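Local coordinates for putative polyphosphate kinase 2 family protein (Arthrobacter aurescens, PDB 3RHF) that probably acts as a polyphosphate kinase of the PPK2 family, transferring phosphate between polyphosphate and nucleotides, at residues Ser35-Thr40 / Val244-Lys249. Residues are numbered along the deposited sequence; the frame is centred on the assembly and turned at random.
Sequences STPGYT and VVPANK
The irregular backbone of 35-40 passes the end of strand 242-246, with the CA atoms of S35 and P246 6.2 Å apart. No direct hydrogen bond joins the two segments. Instead one water bridges them: it donates to S35 O at 2.9 Å and accepts from K249 N at 3.1 Å. K249 is the N-cap residue of helix 250-266.

P246 makes most of the direct contact: its ring lies against S35 and P37. Its CB rests against S35 O, and its CG lies 3.6 Å from S35 OG. The same CG meets the ring of P37, at 3.8 Å from P37 CD. S35 OG bonds to D32 O and only touches the carbon P246 CG. Farther along, the T36 methyl CG2 packs on the aliphatic chain of K249, at 3.7 Å from CD. The K249 chain is extended up to CE and bends at chi4 (93°). Its NZ forms a salt bridge with E34.

T36 to Y39 form a type II beta turn, closed by Y39 N to T36 O, with G38 at positive phi. P37 O accepts a bond from Y252 OH, and T36 also touches W251 of helix 250-266. The contact joins the loop before helix 43-69 to the start of helix 250-266 and the C-terminal end of 242-246, an outermost strand of this chain's five-stranded parallel sheet, the core of a three-layer alpha/beta/alpha sandwich.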
loop_
_atom_site.group_PDB
_atom_site.type_symbol
_atom_site.label_atom_id
_atom_site.label_comp_id
_atom_site.label_asym_id
_atom_site.label_seq_id
_atom_site.Cartn_x
_atom_site.Cartn_y
_atom_site.Cartn_z
ATOM N N SER A 35 7.775 15.149 -24.379
ATOM C CA SER A 35 9.104 14.529 -24.414
ATOM C C SER A 35 9.263 13.391 -23.387
ATOM O O SER A 35 8.429 13.267 -22.468
ATOM C CB SER A 35 10.197 15.581 -24.168
ATOM O OG SER A 35 9.907 16.389 -23.045
ATOM N N THR A 36 10.320 12.581 -23.591
ATOM C CA THR A 36 10.741 11.460 -22.714
ATOM C C THR A 36 12.227 11.629 -22.358
ATOM O O THR A 36 13.072 10.790 -22.682
ATOM C CB THR A 36 10.564 10.079 -23.417
ATOM O OG1 THR A 36 11.442 10.010 -24.546
ATOM C CG2 THR A 36 9.082 9.805 -23.871
ATOM N N PRO A 37 12.564 12.740 -21.699
ATOM C CA PRO A 37 13.956 13.094 -21.524
ATOM C C PRO A 37 14.799 12.035 -20.863
ATOM O O PRO A 37 14.411 11.454 -19.853
ATOM C CB PRO A 37 13.900 14.304 -20.605
ATOM C CG PRO A 37 12.556 14.864 -20.770
ATOM C CD PRO A 37 11.668 13.708 -21.037
ATOM N N GLY A 38 15.964 11.820 -21.441
ATOM C CA GLY A 38 16.907 10.823 -20.992
ATOM C C GLY A 38 16.587 9.419 -21.463
ATOM O O GLY A 38 17.397 8.523 -21.223
ATOM N N TYR A 39 15.432 9.206 -22.106
ATOM C CA TYR A 39 15.000 7.850 -22.421
ATOM C C TYR A 39 14.909 7.712 -23.911
ATOM O O TYR A 39 14.184 8.469 -24.558
ATOM C CB TYR A 39 13.623 7.518 -21.830
ATOM C CG TYR A 39 13.342 6.007 -21.789
ATOM C CD1 TYR A 39 14.094 5.171 -20.993
ATOM C CD2 TYR A 39 12.356 5.426 -22.547
ATOM C CE1 TYR A 39 13.870 3.821 -20.954
ATOM C CE2 TYR A 39 12.120 4.077 -22.506
ATOM C CZ TYR A 39 12.892 3.276 -21.728
ATOM O OH TYR A 39 12.648 1.928 -21.623
ATOM N N THR A 40 15.613 6.721 -24.445
ATOM C CA THR A 40 15.712 6.562 -25.868
ATOM C C THR A 40 14.794 5.491 -26.365
ATOM O O THR A 40 14.806 5.234 -27.530
ATOM C CB THR A 40 17.134 6.169 -26.308
ATOM O OG1 THR A 40 17.406 4.859 -25.820
ATOM C CG2 THR A 40 18.202 7.176 -25.799
ATOM N N VAL A 244 10.972 18.185 -12.700
ATOM C CA VAL A 244 9.763 18.354 -13.478
ATOM C C VAL A 244 9.831 17.310 -14.592
ATOM O O VAL A 244 10.756 17.322 -15.402
ATOM C CB VAL A 244 9.682 19.764 -14.086
ATOM C CG1 VAL A 244 8.583 19.791 -15.172
ATOM C CG2 VAL A 244 9.459 20.846 -12.987
ATOM N N VAL A 245 8.850 16.406 -14.566
ATOM C CA VAL A 245 8.809 15.196 -15.328
ATOM C C VAL A 245 7.672 15.328 -16.342
ATOM O O VAL A 245 6.483 15.350 -15.967
ATOM C CB VAL A 245 8.473 13.991 -14.424
ATOM C CG1 VAL A 245 8.347 12.786 -15.246
ATOM C CG2 VAL A 245 9.525 13.770 -13.302
ATOM N N PRO A 246 8.011 15.422 -17.637
ATOM C CA PRO A 246 7.003 15.459 -18.681
ATOM C C PRO A 246 6.072 14.260 -18.527
ATOM O O PRO A 246 6.551 13.137 -18.420
ATOM C CB PRO A 246 7.832 15.332 -19.923
ATOM C CG PRO A 246 9.031 16.033 -19.623
ATOM C CD PRO A 246 9.323 15.778 -18.172
ATOM N N ALA A 247 4.766 14.507 -18.444
ATOM C CA ALA A 247 3.823 13.467 -18.031
ATOM C C ALA A 247 2.666 13.246 -19.003
ATOM O O ALA A 247 1.769 12.462 -18.706
ATOM C CB ALA A 247 3.279 13.773 -16.666
ATOM N N ASN A 248 2.664 13.930 -20.141
ATOM C CA ASN A 248 1.630 13.659 -21.154
ATOM C C ASN A 248 1.617 12.181 -21.519
ATOM O O ASN A 248 0.573 11.648 -21.789
ATOM C CB ASN A 248 1.803 14.502 -22.462
ATOM C CG ASN A 248 1.117 15.848 -22.395
ATOM O OD1 ASN A 248 0.762 16.308 -21.323
ATOM N ND2 ASN A 248 0.910 16.475 -23.543
ATOM N N LYS A 249 2.788 11.546 -21.517
ATOM C CA LYS A 249 2.863 10.109 -21.643
ATOM C C LYS A 249 2.903 9.445 -20.281
ATOM O O LYS A 249 3.895 9.553 -19.588
ATOM C CB LYS A 249 4.105 9.716 -22.427
ATOM C CG LYS A 249 4.023 10.077 -23.883
ATOM C CD LYS A 249 5.399 9.955 -24.533
ATOM C CE LYS A 249 5.328 10.061 -26.056
ATOM N NZ LYS A 249 5.549 11.445 -26.459
HETATM O O HOH W 1 5.652 12.718 -21.709
#